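Local structure of acetyltransferase of GNAT family (Staphylococcus aureus subsp. aureus Mu50, 3D8P) at residues S12-L17 with D40-E45; Q54-I59 with I104-E109; K83-K88 with D121-A126; G114-T119 with S145-L150. The protein probably transfers an acetyl group from acetyl-coenzyme A to an acceptor amine, as other members of the GNAT acetyltransferase family do, though its substrate is not established. One frame throughout, in Å; residues are numbered along the deposited sequence.

Contact 1. Residues S12-L17 with D40-E45; sequences SYKEEL and DLENIE. With ACT (acetate ion), chain D.
K14, at the start of helix 14-28, reaches across to E42 with a fully extended chain: CG lies anti to the backbone N (chi1 179°) and the chain stays extended beyond it. Its NZ donates to the backbone O of E42 at 3.1 Å, in the carbonyl plane and on a lone pair, with a C=O...N angle of 128°. The same NZ forms a salt bridge to E42 OE1 at 3.3 Å, weak as a hydrogen bond. E42 bends at chi2 (-57°), which sets OE1 beside the lysine end, CE as well as NZ, while its OE2 pairs with R35, a stronger partner. In the helical region between the first two strands of the GNAT fold, K14 thus ties the first turn of helix 14-28 to the residue just ahead of N43, the N-cap of helix 44-49. One turn further on, L17 points at I44, tip to tip, CD2 lying 3.9 Å from I44 CG1; F55 of the sheet touches both. An acetate ion, probably from the crystallisation liquor, accepts E45 N at its O (3.3 Å).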
loop_
_atom_site.group_PDB
_atom_site.type_symbol
_atom_site.label_atom_id
_atom_site.label_comp_id
_atom_site.label_asym_id
_atom_site.label_seq_id
_atom_site.Cartn_x
_atom_site.Cartn_y
_atom_site.Cartn_z
ATOM N N SER A 12 -5.127 -14.820 9.854
ATOM C CA SER A 12 -4.088 -15.311 10.746
ATOM C C SER A 12 -2.979 -14.296 10.893
ATOM O O SER A 12 -2.304 -14.266 11.915
ATOM C CB SER A 12 -3.518 -16.654 10.259
ATOM O OG SER A 12 -2.952 -16.586 8.962
ATOM N N TYR A 13 -2.819 -13.439 9.878
ATOM C CA TYR A 13 -1.726 -12.467 9.833
ATOM C C TYR A 13 -2.040 -11.136 10.502
ATOM O O TYR A 13 -1.170 -10.267 10.522
ATOM C CB TYR A 13 -1.318 -12.215 8.385
ATOM C CG TYR A 13 -0.436 -13.260 7.756
ATOM C CD1 TYR A 13 0.920 -13.327 8.065
ATOM C CD2 TYR A 13 -0.939 -14.156 6.819
ATOM C CE1 TYR A 13 1.747 -14.265 7.471
ATOM C CE2 TYR A 13 -0.120 -15.104 6.215
ATOM C CZ TYR A 13 1.226 -15.148 6.525
ATOM O OH TYR A 13 2.042 -16.114 5.934
ATOM N N LYS A 14 -3.245 -10.982 11.063
ATOM C CA LYS A 14 -3.663 -9.703 11.666
ATOM C C LYS A 14 -2.630 -9.067 12.589
ATOM O O LYS A 14 -2.214 -7.937 12.369
ATOM C CB LYS A 14 -4.963 -9.842 12.457
ATOM C CG LYS A 14 -5.381 -8.518 13.105
ATOM C CD LYS A 14 -6.759 -8.580 13.728
ATOM C CE LYS A 14 -7.066 -7.281 14.465
ATOM N NZ LYS A 14 -8.456 -7.253 15.034
ATOM N N GLU A 15 -2.231 -9.780 13.624
ATOM C CA GLU A 15 -1.344 -9.195 14.628
ATOM C C GLU A 15 0.091 -8.977 14.102
ATOM O O GLU A 15 0.728 -7.960 14.411
ATOM C CB GLU A 15 -1.371 -10.029 15.925
ATOM C CG GLU A 15 -2.738 -9.990 16.655
ATOM C CD GLU A 15 -3.156 -8.572 17.064
ATOM O OE1 GLU A 15 -2.262 -7.728 17.237
ATOM O OE2 GLU A 15 -4.365 -8.286 17.180
ATOM N N GLU A 16 0.580 -9.924 13.306
ATOM C CA GLU A 16 1.879 -9.789 12.666
ATOM C C GLU A 16 1.928 -8.570 11.745
ATOM O O GLU A 16 2.903 -7.814 11.773
ATOM C CB GLU A 16 2.259 -11.054 11.879
ATOM C CG GLU A 16 3.735 -11.030 11.435
ATOM C CD GLU A 16 4.141 -12.186 10.543
ATOM O OE1 GLU A 16 3.424 -13.195 10.478
ATOM O OE2 GLU A 16 5.208 -12.090 9.910
ATOM N N LEU A 17 0.872 -8.387 10.947
ATOM C CA LEU A 17 0.772 -7.275 10.011
ATOM C C LEU A 17 0.829 -5.945 10.724
ATOM O O LEU A 17 1.595 -5.073 10.365
ATOM C CB LEU A 17 -0.532 -7.352 9.221
ATOM C CG LEU A 17 -0.774 -6.207 8.220
ATOM C CD1 LEU A 17 0.346 -6.186 7.238
ATOM C CD2 LEU A 17 -2.095 -6.328 7.475
ATOM N N ASP A 40 -8.444 0.745 9.990
ATOM C CA ASP A 40 -8.596 -0.133 8.818
ATOM C C ASP A 40 -7.822 -1.417 8.997
ATOM O O ASP A 40 -8.281 -2.456 8.552
ATOM C CB ASP A 40 -8.193 0.534 7.480
ATOM C CG ASP A 40 -6.791 1.127 7.505
ATOM O OD1 ASP A 40 -6.527 1.948 8.409
ATOM O OD2 ASP A 40 -5.986 0.810 6.586
ATOM N N LEU A 41 -6.680 -1.348 9.682
ATOM C CA LEU A 41 -5.878 -2.538 9.956
ATOM C C LEU A 41 -6.548 -3.545 10.915
ATOM O O LEU A 41 -6.162 -4.695 10.954
ATOM C CB LEU A 41 -4.499 -2.148 10.487
ATOM C CG LEU A 41 -3.593 -1.289 9.619
ATOM C CD1 LEU A 41 -2.253 -1.044 10.348
ATOM C CD2 LEU A 41 -3.403 -1.930 8.229
ATOM N N GLU A 42 -7.555 -3.117 11.669
ATOM C CA GLU A 42 -8.261 -4.003 12.589
ATOM C C GLU A 42 -9.190 -4.982 11.867
ATOM O O GLU A 42 -9.552 -6.019 12.427
ATOM C CB GLU A 42 -9.128 -3.189 13.583
ATOM C CG GLU A 42 -8.371 -2.239 14.495
ATOM C CD GLU A 42 -7.302 -2.924 15.348
ATOM O OE1 GLU A 42 -7.362 -4.163 15.555
ATOM O OE2 GLU A 42 -6.397 -2.205 15.829
ATOM N N ASN A 43 -9.615 -4.612 10.660
ATOM C CA ASN A 43 -10.589 -5.375 9.898
ATOM C C ASN A 43 -10.160 -5.325 8.397
ATOM O O ASN A 43 -10.828 -4.682 7.623
ATOM C CB ASN A 43 -12.051 -4.770 10.041
ATOM C CG ASN A 43 -12.539 -4.465 11.546
ATOM O OD1 ASN A 43 -12.162 -3.454 12.164
ATOM N ND2 ASN A 43 -13.495 -5.276 12.039
ATOM N N ILE A 44 -9.060 -5.977 8.005
ATOM C CA ILE A 44 -8.538 -5.916 6.627
ATOM C C ILE A 44 -9.485 -6.566 5.636
ATOM O O ILE A 44 -9.699 -6.003 4.560
ATOM C CB ILE A 44 -7.077 -6.546 6.430
ATOM C CG1 ILE A 44 -5.964 -5.767 7.149
ATOM C CG2 ILE A 44 -6.674 -6.608 4.959
ATOM C CD1 ILE A 44 -5.609 -4.440 6.577
ATOM N N GLU A 45 -10.031 -7.741 5.957
ATOM C CA GLU A 45 -10.992 -8.404 5.066
ATOM C C GLU A 45 -12.136 -7.439 4.781
ATOM O O GLU A 45 -12.493 -7.239 3.637
ATOM C CB GLU A 45 -11.545 -9.746 5.619
ATOM C CG GLU A 45 -10.498 -10.881 5.719
ATOM C CD GLU A 45 -11.082 -12.307 5.818
ATOM O OE1 GLU A 45 -12.330 -12.481 5.985
ATOM O OE2 GLU A 45 -10.262 -13.273 5.711
HETATM C C ACT D . -9.384 -9.254 10.053
HETATM O O ACT D . -9.931 -9.071 8.932
HETATM O OXT ACT D . -8.181 -9.605 9.994
HETATM C CH3 ACT D . -10.089 -9.074 11.383
#

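Contact 2. Residues Q54-I59 with I104-E109; sequences QFWLAI and IMTCKE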
loop_
_atom_site.group_PDB
_atom_site.type_symbol
_atom_site.label_atom_id
_atom_site.label_comp_id
_atom_site.label_asym_id
_atom_site.label_seq_id
_atom_site.Cartn_x
_atom_site.Cartn_y
_atom_site.Cartn_z
ATOM N N GLN A 54 -7.905 -4.771 -2.472
ATOM C CA GLN A 54 -6.859 -5.780 -2.424
ATOM C C GLN A 54 -5.980 -5.593 -1.196
ATOM O O GLN A 54 -5.822 -4.507 -0.687
ATOM C CB GLN A 54 -5.944 -5.660 -3.645
ATOM C CG GLN A 54 -6.604 -5.855 -5.008
ATOM C CD GLN A 54 -5.715 -5.390 -6.153
ATOM O OE1 GLN A 54 -4.560 -5.755 -6.227
ATOM N NE2 GLN A 54 -6.261 -4.564 -7.043
ATOM N N PHE A 55 -5.422 -6.685 -0.707
ATOM C CA PHE A 55 -4.364 -6.606 0.281
ATOM C C PHE A 55 -3.488 -7.849 0.115
ATOM O O PHE A 55 -3.944 -8.997 0.287
ATOM C CB PHE A 55 -4.886 -6.409 1.714
ATOM C CG PHE A 55 -3.914 -5.696 2.577
ATOM C CD1 PHE A 55 -2.722 -6.314 2.949
ATOM C CD2 PHE A 55 -4.123 -4.387 2.954
ATOM C CE1 PHE A 55 -1.791 -5.665 3.716
ATOM C CE2 PHE A 55 -3.196 -3.726 3.728
ATOM C CZ PHE A 55 -2.022 -4.363 4.113
ATOM N N TRP A 56 -2.234 -7.596 -0.265
ATOM C CA TRP A 56 -1.256 -8.632 -0.563
ATOM C C TRP A 56 -0.094 -8.567 0.415
ATOM O O TRP A 56 0.270 -7.488 0.910
ATOM C CB TRP A 56 -0.718 -8.474 -1.991
ATOM C CG TRP A 56 -1.773 -8.443 -3.062
ATOM C CD1 TRP A 56 -2.223 -7.332 -3.736
ATOM C CD2 TRP A 56 -2.513 -9.557 -3.588
ATOM N NE1 TRP A 56 -3.196 -7.689 -4.636
ATOM C CE2 TRP A 56 -3.394 -9.044 -4.571
ATOM C CE3 TRP A 56 -2.510 -10.936 -3.334
ATOM C CZ2 TRP A 56 -4.258 -9.860 -5.298
ATOM C CZ3 TRP A 56 -3.368 -11.744 -4.043
ATOM C CH2 TRP A 56 -4.246 -11.200 -5.012
ATOM N N LEU A 57 0.462 -9.735 0.708
ATOM C CA LEU A 57 1.629 -9.850 1.571
ATOM C C LEU A 57 2.754 -10.501 0.804
ATOM O O LEU A 57 2.548 -11.502 0.124
ATOM C CB LEU A 57 1.326 -10.731 2.787
ATOM C CG LEU A 57 0.111 -10.344 3.617
ATOM C CD1 LEU A 57 -0.089 -11.336 4.732
ATOM C CD2 LEU A 57 0.256 -8.911 4.154
ATOM N N ALA A 58 3.947 -9.935 0.927
ATOM C CA ALA A 58 5.160 -10.582 0.459
ATOM C C ALA A 58 5.652 -11.337 1.684
ATOM O O ALA A 58 5.781 -10.750 2.778
ATOM C CB ALA A 58 6.174 -9.574 -0.005
ATOM N N ILE A 59 5.891 -12.641 1.513
ATOM C CA ILE A 59 6.290 -13.489 2.603
ATOM C C ILE A 59 7.562 -14.272 2.256
ATOM O O ILE A 59 7.822 -14.602 1.101
ATOM C CB ILE A 59 5.125 -14.446 3.030
ATOM C CG1 ILE A 59 4.757 -15.418 1.899
ATOM C CG2 ILE A 59 3.886 -13.639 3.475
ATOM C CD1 ILE A 59 3.811 -16.566 2.324
ATOM N N ILE A 104 -1.077 -3.934 -9.956
ATOM C CA ILE A 104 -1.381 -3.466 -11.320
ATOM C C ILE A 104 -2.090 -4.550 -12.141
ATOM O O ILE A 104 -3.100 -4.290 -12.788
ATOM C CB ILE A 104 -0.126 -2.890 -12.011
ATOM C CG1 ILE A 104 0.191 -1.532 -11.369
ATOM C CG2 ILE A 104 -0.343 -2.709 -13.538
ATOM C CD1 ILE A 104 1.574 -1.102 -11.590
HETATM N N MSE A 105 -1.596 -5.778 -12.069
HETATM C CA MSE A 105 -2.225 -6.899 -12.775
HETATM C C MSE A 105 -3.659 -7.130 -12.296
HETATM O O MSE A 105 -4.553 -7.369 -13.099
HETATM C CB MSE A 105 -1.403 -8.159 -12.549
HETATM C CG MSE A 105 -1.903 -9.375 -13.259
HETATM SE SE MSE A 105 -1.596 -10.978 -12.161
HETATM C CE MSE A 105 -2.872 -10.616 -10.683
ATOM N N THR A 106 -3.877 -7.065 -10.982
ATOM C CA THR A 106 -5.210 -7.285 -10.416
ATOM C C THR A 106 -6.155 -6.142 -10.789
ATOM O O THR A 106 -7.336 -6.363 -11.026
ATOM C CB THR A 106 -5.133 -7.496 -8.876
ATOM O OG1 THR A 106 -4.122 -8.473 -8.584
ATOM C CG2 THR A 106 -6.498 -7.938 -8.271
ATOM N N CYS A 107 -5.635 -4.922 -10.846
ATOM C CA CYS A 107 -6.422 -3.772 -11.263
ATOM C C CYS A 107 -6.881 -3.925 -12.713
ATOM O O CYS A 107 -8.009 -3.565 -13.058
ATOM C CB CYS A 107 -5.595 -2.487 -11.152
ATOM S SG CYS A 107 -5.332 -1.891 -9.511
ATOM N N LYS A 108 -6.007 -4.448 -13.566
ATOM C CA LYS A 108 -6.375 -4.663 -14.957
ATOM C C LYS A 108 -7.519 -5.669 -15.083
ATOM O O LYS A 108 -8.466 -5.444 -15.844
ATOM C CB LYS A 108 -5.155 -5.059 -15.795
ATOM C CG LYS A 108 -4.185 -3.872 -15.921
ATOM C CD LYS A 108 -2.942 -4.197 -16.735
ATOM C CE LYS A 108 -2.020 -2.964 -16.910
ATOM N NZ LYS A 108 -0.785 -3.372 -17.668
ATOM N N GLU A 109 -7.453 -6.763 -14.324
ATOM C CA GLU A 109 -8.534 -7.740 -14.333
ATOM C C GLU A 109 -9.840 -7.115 -13.852
ATOM O O GLU A 109 -10.910 -7.471 -14.326
ATOM C CB GLU A 109 -8.234 -8.927 -13.414
ATOM C CG GLU A 109 -7.059 -9.799 -13.806
ATOM C CD GLU A 109 -6.647 -10.750 -12.675
ATOM O OE1 GLU A 109 -7.289 -10.740 -11.597
ATOM O OE2 GLU A 109 -5.664 -11.492 -12.856
#
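Q54 meets T106 where strand 54-59 of the central GNAT sheet runs beneath the last turns of helix 95-109, their short axes 10.6 Å apart and nearly antiparallel at 151°. From CB, which points at the helix, the Q54 chain runs out extended. CG is the first atom to touch, 3.9 Å from T106 CG2. CD follows at 3.4 Å from the same methyl, so the amide meets the aliphatic side of the threonine. Both tip atoms lie against T106, OE1 at 3.2 Å from CB; NE2 also reaches C107 SG at 3.8 Å. The hydroxyl of T106 is engaged elsewhere, with the carbonyl of K102 one turn back in its helix, and its OG1 lies obliquely by the W56 ring, 3.6 Å from CZ2. W56 also makes a cation-pi contact with K102. Its indole fixes the amide rotation: NE1 donates to Q54 OE1 at 2.9 Å, almost straight at 174°, on a lone pair and in the indole plane.

Contact 3. Residues K83-K88 with D121-A126; sequences KMFVDK and DKFISA. With EDO (1,2-ethanediol), chain F; EDO (1,2-ethanediol), chain G; ACT (acetate ion), chain E.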
loop_
_atom_site.group_PDB
_atom_site.type_symbol
_atom_site.label_atom_id
_atom_site.label_comp_id
_atom_site.label_asym_id
_atom_site.label_seq_id
_atom_site.Cartn_x
_atom_site.Cartn_y
_atom_site.Cartn_z
ATOM N N LYS A 83 -0.843 1.462 2.628
ATOM C CA LYS A 83 0.002 0.611 3.479
ATOM C C LYS A 83 1.033 -0.199 2.719
ATOM O O LYS A 83 1.113 -1.418 2.899
ATOM C CB LYS A 83 -0.888 -0.337 4.313
ATOM C CG LYS A 83 -2.034 0.319 5.065
ATOM C CD LYS A 83 -1.609 1.319 6.143
ATOM C CE LYS A 83 -2.850 1.960 6.785
ATOM N NZ LYS A 83 -2.566 3.153 7.605
HETATM N N MSE A 84 1.802 0.462 1.860
HETATM C CA MSE A 84 2.913 -0.190 1.191
HETATM C C MSE A 84 4.183 -0.073 2.039
HETATM O O MSE A 84 4.635 1.019 2.353
HETATM C CB MSE A 84 3.161 0.340 -0.210
HETATM C CG MSE A 84 4.185 -0.548 -0.918
HETATM SE SE MSE A 84 4.558 0.030 -2.690
HETATM C CE MSE A 84 5.580 -1.514 -3.165
ATOM N N PHE A 85 4.713 -1.219 2.432
ATOM C CA PHE A 85 5.866 -1.311 3.322
ATOM C C PHE A 85 6.707 -2.516 2.934
ATOM O O PHE A 85 6.165 -3.519 2.492
ATOM C CB PHE A 85 5.429 -1.457 4.775
ATOM C CG PHE A 85 4.825 -0.235 5.344
ATOM C CD1 PHE A 85 5.629 0.782 5.856
ATOM C CD2 PHE A 85 3.457 -0.086 5.391
ATOM C CE1 PHE A 85 5.075 1.942 6.387
ATOM C CE2 PHE A 85 2.897 1.093 5.903
ATOM C CZ PHE A 85 3.712 2.094 6.398
ATOM N N VAL A 86 8.025 -2.403 3.105
ATOM C CA VAL A 86 8.964 -3.472 2.796
ATOM C C VAL A 86 9.984 -3.498 3.901
ATOM O O VAL A 86 10.493 -2.472 4.305
ATOM C CB VAL A 86 9.660 -3.273 1.423
ATOM C CG1 VAL A 86 10.772 -4.339 1.192
ATOM C CG2 VAL A 86 8.626 -3.305 0.300
ATOM N N ASP A 87 10.256 -4.682 4.417
ATOM C CA ASP A 87 11.255 -4.859 5.453
ATOM C C ASP A 87 12.587 -4.222 4.989
ATOM O O ASP A 87 12.984 -4.383 3.832
ATOM C CB ASP A 87 11.401 -6.351 5.737
ATOM C CG ASP A 87 12.208 -6.631 6.972
ATOM O OD1 ASP A 87 13.404 -6.286 6.988
ATOM O OD2 ASP A 87 11.645 -7.216 7.923
ATOM N N LYS A 88 13.248 -3.488 5.896
ATOM C CA LYS A 88 14.524 -2.807 5.605
ATOM C C LYS A 88 15.566 -3.809 5.123
ATOM O O LYS A 88 16.288 -3.552 4.174
ATOM C CB LYS A 88 15.047 -2.042 6.833
ATOM N N ASP A 121 6.261 13.149 3.638
ATOM C CA ASP A 121 7.567 13.473 3.083
ATOM C C ASP A 121 8.673 12.647 3.741
ATOM O O ASP A 121 9.753 12.502 3.166
ATOM C CB ASP A 121 7.854 14.980 3.184
ATOM C CG ASP A 121 8.533 15.522 1.939
ATOM O OD1 ASP A 121 8.746 14.716 1.005
ATOM O OD2 ASP A 121 8.831 16.738 1.881
ATOM N N LYS A 122 8.387 12.104 4.934
ATOM C CA LYS A 122 9.349 11.312 5.731
ATOM C C LYS A 122 9.731 10.000 5.028
ATOM O O LYS A 122 10.824 9.480 5.246
ATOM C CB LYS A 122 8.783 10.986 7.134
ATOM C CG LYS A 122 8.649 12.174 8.098
ATOM N N PHE A 123 8.832 9.465 4.196
ATOM C CA PHE A 123 9.149 8.293 3.382
ATOM C C PHE A 123 9.884 8.747 2.116
ATOM O O PHE A 123 9.323 8.700 1.016
ATOM C CB PHE A 123 7.886 7.479 3.031
ATOM C CG PHE A 123 7.205 6.866 4.227
ATOM C CD1 PHE A 123 7.848 5.888 4.983
ATOM C CD2 PHE A 123 5.924 7.256 4.595
ATOM C CE1 PHE A 123 7.227 5.320 6.094
ATOM C CE2 PHE A 123 5.292 6.679 5.696
ATOM C CZ PHE A 123 5.949 5.712 6.441
ATOM N N ILE A 124 11.147 9.140 2.299
ATOM C CA ILE A 124 12.009 9.675 1.240
ATOM C C ILE A 124 12.198 8.687 0.080
ATOM O O ILE A 124 11.987 9.028 -1.088
ATOM C CB ILE A 124 13.408 10.071 1.824
ATOM C CG1 ILE A 124 13.279 11.262 2.787
ATOM C CG2 ILE A 124 14.393 10.397 0.720
ATOM C CD1 ILE A 124 14.499 11.473 3.699
ATOM N N SER A 125 12.607 7.466 0.412
ATOM C CA SER A 125 12.836 6.435 -0.586
ATOM C C SER A 125 11.561 6.046 -1.345
ATOM O O SER A 125 11.599 5.808 -2.539
ATOM C CB SER A 125 13.455 5.211 0.086
ATOM O OG SER A 125 13.457 4.099 -0.792
ATOM N N ALA A 126 10.440 5.959 -0.639
ATOM C CA ALA A 126 9.167 5.609 -1.263
ATOM C C ALA A 126 8.769 6.589 -2.367
ATOM O O ALA A 126 8.142 6.183 -3.336
ATOM C CB ALA A 126 8.056 5.517 -0.222
HETATM C C1 EDO F . 4.697 4.138 3.024
HETATM O O1 EDO F . 3.437 3.459 2.882
HETATM C C2 EDO F . 5.193 4.646 1.683
HETATM O O2 EDO F . 4.346 5.705 1.197
HETATM C C1 EDO G . 0.492 4.911 -0.172
HETATM O O1 EDO G . 0.351 5.458 1.132
HETATM C C2 EDO G . 0.902 3.454 -0.110
HETATM O O2 EDO G . 1.572 3.270 1.126
HETATM C C ACT E . 8.747 1.912 3.372
HETATM O O ACT E . 8.848 2.944 2.645
HETATM O OXT ACT E . 8.677 0.778 2.829
HETATM C CH3 ACT E . 8.719 2.022 4.856
#
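F123 and F85 form an offset edge-to-face pair between the start of helix 124-132 and strand 78-86, the sheet strand that in GNAT enzymes typically lines the acetyl-coenzyme A site. Along 121-126, F123 is the residue that makes the contact; it sits at the N-cap position and is the centre of an inverse gamma turn, from which its CB points at the strand. Its CG stands opposite the carbonyl carbon (chi1 -65°), which sets the ring against F85. The rings lie with planes at 77° and centroids 5.9 Å apart, the edge of F85 directed at the face of F123. F85 CE1 and F123 CZ make the closest approach, at 3.9 Å. Helix 14-28 supplies further neighbours to F85 through F20, I21 and I24, and F29 meets the F123 ring. Later in the segment, A126 turns its CB toward the strand, yet ethanediol and acetate, both probably from the crystallisation liquor, lie between. One ethanediol puts C1 over the centre of the F123 ring, 3.6 Å above its plane, and O1 over a face of F85, offset toward the rim. The A126 methyl touches its C2. The acetate methyl lies obliquely by both rings, and its OXT accepts V86 N at 3.3 Å and 141°. A second ethanediol takes M84 N at its O2, while the first ethanediol donates from O1 to M84 O at 2.8 Å.

Contact 4. Residues G114-T119 with S145-L150; sequences GIYLGT and SSFPKL. With EDO (1,2-ethanediol), chain G; EDO (1,2-ethanediol), chain F.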
loop_
_atom_site.group_PDB
_atom_site.type_symbol
_atom_site.label_atom_id
_atom_site.label_comp_id
_atom_site.label_asym_id
_atom_site.label_seq_id
_atom_site.Cartn_x
_atom_site.Cartn_y
_atom_site.Cartn_z
ATOM N N GLY A 114 -6.884 3.537 -12.800
ATOM C CA GLY A 114 -5.772 4.278 -12.234
ATOM C C GLY A 114 -5.663 4.108 -10.759
ATOM O O GLY A 114 -6.593 3.646 -10.149
ATOM N N ILE A 115 -4.529 4.560 -10.222
ATOM C CA ILE A 115 -4.153 4.416 -8.834
ATOM C C ILE A 115 -3.622 5.735 -8.306
ATOM O O ILE A 115 -2.611 6.260 -8.807
ATOM C CB ILE A 115 -3.010 3.337 -8.659
ATOM C CG1 ILE A 115 -3.396 2.001 -9.315
ATOM C CG2 ILE A 115 -2.656 3.156 -7.171
ATOM C CD1 ILE A 115 -2.320 0.926 -9.258
ATOM N N TYR A 116 -4.325 6.267 -7.307
ATOM C CA TYR A 116 -3.916 7.446 -6.584
ATOM C C TYR A 116 -3.249 7.004 -5.295
ATOM O O TYR A 116 -3.500 5.917 -4.811
ATOM C CB TYR A 116 -5.135 8.316 -6.224
ATOM C CG TYR A 116 -5.743 9.069 -7.374
ATOM C CD1 TYR A 116 -5.288 10.337 -7.693
ATOM C CD2 TYR A 116 -6.792 8.547 -8.125
ATOM C CE1 TYR A 116 -5.829 11.049 -8.728
ATOM C CE2 TYR A 116 -7.338 9.270 -9.191
ATOM C CZ TYR A 116 -6.852 10.530 -9.464
ATOM O OH TYR A 116 -7.349 11.298 -10.482
ATOM N N LEU A 117 -2.411 7.851 -4.722
ATOM C CA LEU A 117 -1.895 7.615 -3.384
ATOM C C LEU A 117 -1.489 8.930 -2.757
ATOM O O LEU A 117 -1.173 9.891 -3.451
ATOM C CB LEU A 117 -0.716 6.619 -3.387
ATOM C CG LEU A 117 0.642 6.999 -3.970
ATOM C CD1 LEU A 117 1.520 7.671 -2.946
ATOM C CD2 LEU A 117 1.331 5.808 -4.555
ATOM N N GLY A 118 -1.534 8.959 -1.430
ATOM C CA GLY A 118 -0.976 10.035 -0.630
ATOM C C GLY A 118 0.084 9.388 0.255
ATOM O O GLY A 118 -0.061 8.238 0.668
ATOM N N THR A 119 1.147 10.118 0.550
ATOM C CA THR A 119 2.206 9.632 1.417
ATOM C C THR A 119 2.819 10.833 2.161
ATOM O O THR A 119 2.495 11.976 1.880
ATOM C CB THR A 119 3.229 8.778 0.614
ATOM O OG1 THR A 119 4.124 8.127 1.516
ATOM C CG2 THR A 119 4.002 9.609 -0.411
ATOM N N SER A 145 -13.072 13.519 -5.459
ATOM C CA SER A 145 -13.834 13.638 -4.213
ATOM C C SER A 145 -13.939 12.359 -3.352
ATOM O O SER A 145 -14.119 12.469 -2.150
ATOM C CB SER A 145 -15.243 14.172 -4.498
ATOM O OG SER A 145 -15.940 13.252 -5.333
ATOM N N SER A 146 -13.842 11.167 -3.935
ATOM C CA SER A 146 -13.953 9.941 -3.132
ATOM C C SER A 146 -12.626 9.470 -2.604
ATOM O O SER A 146 -12.564 8.446 -1.905
ATOM C CB SER A 146 -14.680 8.784 -3.886
ATOM O OG SER A 146 -14.033 8.418 -5.086
ATOM N N PHE A 147 -11.557 10.192 -2.942
ATOM C CA PHE A 147 -10.270 9.895 -2.394
ATOM C C PHE A 147 -10.261 10.420 -0.952
ATOM O O PHE A 147 -10.477 11.623 -0.736
ATOM C CB PHE A 147 -9.153 10.508 -3.239
ATOM C CG PHE A 147 -7.775 10.286 -2.673
ATOM C CD1 PHE A 147 -7.261 11.144 -1.701
ATOM C CD2 PHE A 147 -6.991 9.220 -3.096
ATOM C CE1 PHE A 147 -5.995 10.921 -1.154
ATOM C CE2 PHE A 147 -5.710 8.995 -2.552
ATOM C CZ PHE A 147 -5.222 9.841 -1.588
ATOM N N PRO A 148 -10.015 9.530 0.040
ATOM C CA PRO A 148 -10.017 9.974 1.430
ATOM C C PRO A 148 -8.786 10.809 1.761
ATOM O O PRO A 148 -7.681 10.300 1.671
ATOM C CB PRO A 148 -10.000 8.661 2.239
ATOM C CG PRO A 148 -10.053 7.555 1.273
ATOM C CD PRO A 148 -9.696 8.097 -0.076
ATOM N N LYS A 149 -8.960 12.068 2.147
ATOM C CA LYS A 149 -7.787 12.909 2.427
ATOM C C LYS A 149 -7.316 12.700 3.876
ATOM O O LYS A 149 -8.136 12.688 4.790
ATOM C CB LYS A 149 -8.056 14.393 2.101
ATOM C CG LYS A 149 -8.077 14.716 0.579
ATOM C CD LYS A 149 -8.115 16.226 0.277
ATOM N N LEU A 150 -6.003 12.472 4.054
ATOM C CA LEU A 150 -5.379 12.314 5.390
ATOM C C LEU A 150 -4.517 13.540 5.744
ATOM O O LEU A 150 -4.605 14.590 5.096
ATOM C CB LEU A 150 -4.525 11.029 5.465
ATOM C CG LEU A 150 -5.165 9.650 5.235
HETATM C C1 EDO G . 0.492 4.911 -0.172
HETATM O O1 EDO G . 0.351 5.458 1.132
HETATM C C2 EDO G . 0.902 3.454 -0.110
HETATM O O2 EDO G . 1.572 3.270 1.126
HETATM C C1 EDO F . 4.697 4.138 3.024
HETATM O O1 EDO F . 3.437 3.459 2.882
HETATM C C2 EDO F . 5.193 4.646 1.683
HETATM O O2 EDO F . 4.346 5.705 1.197
#
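With CG anti to the backbone N (chi1 177°), F147 sends its ring straight out of the loop onto strand 114-119, while Y116 swings its CG beside its own backbone N (chi1 -74°), which carries the phenol away and leaves CB to meet the phenylalanine. F147 CD2 approaches that CB at 3.7 Å, oblique to the tyrosine ring. Further along the same edge CZ reaches the backbone, 3.8 Å from G118 N, which lies near the plane of the F147 ring; CZ also comes within 4.0 Å of L117 C. At G118 there is no side chain between the ring and the main chain. This strand lies between strands 78-86 and 155-160 in the mixed sheet of the GNAT fold, and segment 145-150 belongs to the loop joining strands 136-138 and 155-160, so F147 is where that loop packs on the strand. Its neighbour S146 hydrogen-bonds D75 N through OG, and Y158 meets the ring of Y116. The CB of L117 leaves on the side away from F147, and its side chain touches L81 and Y130; CB also touches an ethanediol, probably from the crystallisation liquor, whose O1 donates to G118 O at 2.8 Å.

In the fold
Contact 1 closes before the others open; contacts 2 and 3 alternate along the chain, as do contacts 3 and 4. Contacts 2, 3 and 4 all reach the seven-stranded mixed sheet, through strands 54-59, 78-86 and 114-119, the last two being neighbours. Their centres lie about 17 to 18 Å apart, with contacts 2 and 3 on opposite sides of the chain's centre. Contact 1 packs onto the sheet through Y13, L17 and I44 against F55 and L57 of contact 2, and contacts 2 and 4 meet where I104 and C107 touch I115. Contacts 3 and 4 share two ethanediol molecules, consistent with a ligand-accessible cleft between strands 78-86 and 114-119, where GNAT enzymes typically hold acetyl-coenzyme A.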